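Local coordinates for protein ferredoxin NADP reductase (PDB 3JQR) that transfers electrons between NADP(H) and ferredoxin through a bound FAD in the apicoplast of Plasmodium falciparum, at residues 27-32 against 219-224. The protein carries 1 engineered substitution. Sequence-based numbering, arbitrary orientation.
Sequences VRPNSP and NEDSIL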
ATOM      1  N   VAL A  27      18.623 -13.328  -0.734  1.00 37.51           N
ATOM      2  CA  VAL A  27      19.492 -12.261  -0.247  1.00 36.73           C
ATOM      3  C   VAL A  27      20.715 -12.813   0.483  1.00 37.22           C
ATOM      4  O   VAL A  27      20.689 -13.932   0.994  1.00 36.89           O
ATOM      5  CB  VAL A  27      18.729 -11.286   0.677  1.00 36.43           C
ATOM      6  CG1 VAL A  27      17.610 -10.599  -0.089  1.00 33.86           C
ATOM      7  CG2 VAL A  27      18.178 -12.023   1.888  1.00 34.95           C
ATOM      8  N   ARG A  28      21.787 -12.026   0.512  1.00 37.46           N
ATOM      9  CA  ARG A  28      22.999 -12.396   1.239  1.00 37.70           C
ATOM     10  C   ARG A  28      22.891 -11.941   2.700  1.00 38.48           C
ATOM     11  O   ARG A  28      21.966 -11.213   3.056  1.00 38.68           O
ATOM     12  CB  ARG A  28      24.244 -11.813   0.555  1.00 37.86           C
ATOM     13  CG  ARG A  28      24.732 -12.596  -0.674  1.00 36.22           C
ATOM     14  CD  ARG A  28      23.756 -12.516  -1.853  1.00 35.81           C
ATOM     15  NE  ARG A  28      23.644 -11.166  -2.402  1.00 32.97           N
ATOM     16  CZ  ARG A  28      22.686 -10.778  -3.240  1.00 32.35           C
ATOM     17  NH1 ARG A  28      21.750 -11.637  -3.626  1.00 31.87           N
ATOM     18  NH2 ARG A  28      22.658  -9.531  -3.690  1.00 29.58           N
ATOM     19  N   PRO A  29      23.833 -12.369   3.556  1.00 39.24           N
ATOM     20  CA  PRO A  29      23.675 -12.195   5.005  1.00 39.43           C
ATOM     21  C   PRO A  29      23.519 -10.761   5.525  1.00 39.74           C
ATOM     22  O   PRO A  29      22.939 -10.565   6.591  1.00 39.91           O
ATOM     23  CB  PRO A  29      24.952 -12.825   5.577  1.00 39.39           C
ATOM     24  CG  PRO A  29      25.398 -13.785   4.532  1.00 39.33           C
ATOM     25  CD  PRO A  29      25.053 -13.128   3.226  1.00 39.16           C
ATOM     26  N   ASN A  30      24.032  -9.769   4.806  1.00 40.38           N
ATOM     27  CA  ASN A  30      23.936  -8.389   5.285  1.00 41.13           C
ATOM     28  C   ASN A  30      22.598  -7.719   4.973  1.00 41.10           C
ATOM     29  O   ASN A  30      22.374  -6.559   5.325  1.00 41.52           O
ATOM     30  CB  ASN A  30      25.104  -7.541   4.772  1.00 41.33           C
ATOM     31  CG  ASN A  30      26.368  -7.737   5.589  1.00 43.28           C
ATOM     32  OD1 ASN A  30      27.429  -8.056   5.048  1.00 45.95           O
ATOM     33  ND2 ASN A  30      26.257  -7.555   6.902  1.00 45.70           N
ATOM     34  N   SER A  31      21.707  -8.455   4.318  1.00 40.21           N
ATOM     35  CA  SER A  31      20.379  -7.934   4.031  1.00 39.66           C
ATOM     36  C   SER A  31      19.475  -8.069   5.251  1.00 39.22           C
ATOM     37  O   SER A  31      19.483  -9.099   5.920  1.00 39.11           O
ATOM     38  CB  SER A  31      19.756  -8.658   2.836  1.00 38.89           C
ATOM     39  OG  SER A  31      18.509  -8.081   2.492  1.00 36.96           O
ATOM     40  N   PRO A  32      18.701  -7.015   5.549  1.00 39.41           N
ATOM     41  CA  PRO A  32      17.706  -7.043   6.619  1.00 39.48           C
ATOM     42  C   PRO A  32      16.420  -7.734   6.170  1.00 39.65           C
ATOM     43  O   PRO A  32      15.623  -8.170   7.000  1.00 39.68           O
ATOM     44  CB  PRO A  32      17.442  -5.560   6.886  1.00 39.42           C
ATOM     45  CG  PRO A  32      17.711  -4.894   5.580  1.00 39.43           C
ATOM     46  CD  PRO A  32      18.814  -5.685   4.924  1.00 39.17           C
ATOM     47  N   ASN A 219      20.493  -2.467   0.421  1.00 32.97           N
ATOM     48  CA  ASN A 219      21.938  -2.462   0.205  1.00 34.02           C
ATOM     49  C   ASN A 219      22.354  -3.509  -0.830  1.00 34.77           C
ATOM     50  O   ASN A 219      21.504  -4.143  -1.455  1.00 35.05           O
ATOM     51  CB  ASN A 219      22.682  -2.677   1.526  1.00 33.52           C
ATOM     52  CG  ASN A 219      22.361  -4.013   2.162  1.00 34.25           C
ATOM     53  OD1 ASN A 219      21.651  -4.835   1.580  1.00 36.65           O
ATOM     54  ND2 ASN A 219      22.886  -4.241   3.360  1.00 29.32           N
ATOM     55  N   GLU A 220      23.659  -3.689  -1.008  1.00 35.30           N
ATOM     56  CA  GLU A 220      24.169  -4.617  -2.016  1.00 36.19           C
ATOM     57  C   GLU A 220      23.619  -6.033  -1.834  1.00 36.11           C
ATOM     58  O   GLU A 220      23.166  -6.658  -2.795  1.00 36.56           O
ATOM     59  CB  GLU A 220      25.703  -4.627  -2.016  1.00 36.51           C
ATOM     60  CG  GLU A 220      26.321  -5.632  -2.977  1.00 39.94           C
ATOM     61  CD  GLU A 220      27.768  -5.317  -3.311  1.00 43.21           C
ATOM     62  OE1 GLU A 220      28.128  -4.121  -3.343  1.00 45.74           O
ATOM     63  OE2 GLU A 220      28.545  -6.264  -3.548  1.00 45.32           O
ATOM     64  N   ASP A 221      23.652  -6.526  -0.598  1.00 35.16           N
ATOM     65  CA  ASP A 221      23.183  -7.875  -0.282  1.00 34.18           C
ATOM     66  C   ASP A 221      21.667  -8.058  -0.421  1.00 32.80           C
ATOM     67  O   ASP A 221      21.151  -9.153  -0.207  1.00 32.68           O
ATOM     68  CB  ASP A 221      23.626  -8.277   1.129  1.00 35.22           C
ATOM     69  CG  ASP A 221      25.083  -8.695   1.189  1.00 38.25           C
ATOM     70  OD1 ASP A 221      25.839  -8.365   0.250  1.00 41.47           O
ATOM     71  OD2 ASP A 221      25.471  -9.357   2.175  1.00 42.25           O
ATOM     72  N   SER A 222      20.960  -6.989  -0.780  1.00 30.66           N
ATOM     73  CA  SER A 222      19.506  -7.044  -0.920  1.00 29.28           C
ATOM     74  C   SER A 222      19.065  -7.101  -2.379  1.00 28.13           C
ATOM     75  O   SER A 222      17.875  -7.206  -2.668  1.00 28.09           O
ATOM     76  CB  SER A 222      18.851  -5.843  -0.231  1.00 28.81           C
ATOM     77  OG  SER A 222      19.085  -5.867   1.164  1.00 31.25           O
ATOM     78  N   ILE A 223      20.022  -7.018  -3.296  1.00 27.21           N
ATOM     79  CA  ILE A 223      19.719  -7.123  -4.718  1.00 25.38           C
ATOM     80  C   ILE A 223      19.217  -8.524  -5.049  1.00 24.24           C
ATOM     81  O   ILE A 223      19.953  -9.495  -4.924  1.00 24.16           O
ATOM     82  CB  ILE A 223      20.957  -6.811  -5.588  1.00 25.72           C
ATOM     83  CG1 ILE A 223      21.488  -5.408  -5.275  1.00 23.60           C
ATOM     84  CG2 ILE A 223      20.617  -6.952  -7.074  1.00 22.75           C
ATOM     85  CD1 ILE A 223      22.739  -5.038  -6.048  1.00 21.50           C
ATOM     86  N   LEU A 224      17.960  -8.626  -5.461  1.00 23.85           N
ATOM     87  CA  LEU A 224      17.394  -9.918  -5.826  1.00 22.61           C
ATOM     88  C   LEU A 224      17.844 -10.321  -7.225  1.00 22.24           C
ATOM     89  O   LEU A 224      18.038  -9.469  -8.093  1.00 21.57           O
ATOM     90  CB  LEU A 224      15.870  -9.878  -5.740  1.00 22.19           C
ATOM     91  CG  LEU A 224      15.319  -9.318  -4.429  1.00 22.90           C
ATOM     92  CD1 LEU A 224      13.809  -9.192  -4.489  1.00 18.67           C
ATOM     93  CD2 LEU A 224      15.751 -10.177  -3.243  1.00 20.06           C
TER
HETATM   94  O   HOH W   1      25.371  -9.267  -2.774  1.00 47.69           O
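R28 folds its side chain over the backbone of the 3-10 segment 220-222, the D221 carbonyl oxygen lying against one face of the guanidinium, over its centre and 3.7 Å above its plane. Bends at chi2 (68°) and chi3 (66°) swing the chain round, and its end grips I223 O with two nitrogens, NH1 at 3.1 Å and NH2 at 3.0 Å. That oxygen sits nearly in the guanidinium plane, so the end of the group is aimed straight at it; a weak bond from NH2 to E220 O and the D221 carbonyl against the face further limit its turn. A water accepts from R28 NE and donates to D221 OD1, bridging two opposite charges that do not meet directly.

D221 is held from the other loop at both its backbone and its side chain. Its carbonyl oxygen accepts from R28 N at 3.0 Å, and its carboxylate reaches into the type I turn R28-S31, where OD2 receives N30 N at 3.0 Å on the anti lone pair. R28 CB and N30 CB both crowd against this oxygen. Within the same turn, N30 O accepts from N219 ND2 (3.1 Å), with the acceptor close to the amide plane but the donor well above the carbonyl plane. With chi1 at -175°, S31 OG swings away from its own N and donates to S222 OG at 2.6 Å, which in turn donates to N219 OD1.

V27 CG1 and L224 CD2 add a small apolar patch. The contact joins the FAD-binding and NAD-binding regions of the reductase: the loop between strands 16-25 and 35-41 meets the one linking strand 211-217 to helix 226-235. I223 packs on strands 211-217 and 240-246, L224 touches T180 of the FAD site, and R28 lies against L226 at the start of helix 226-235.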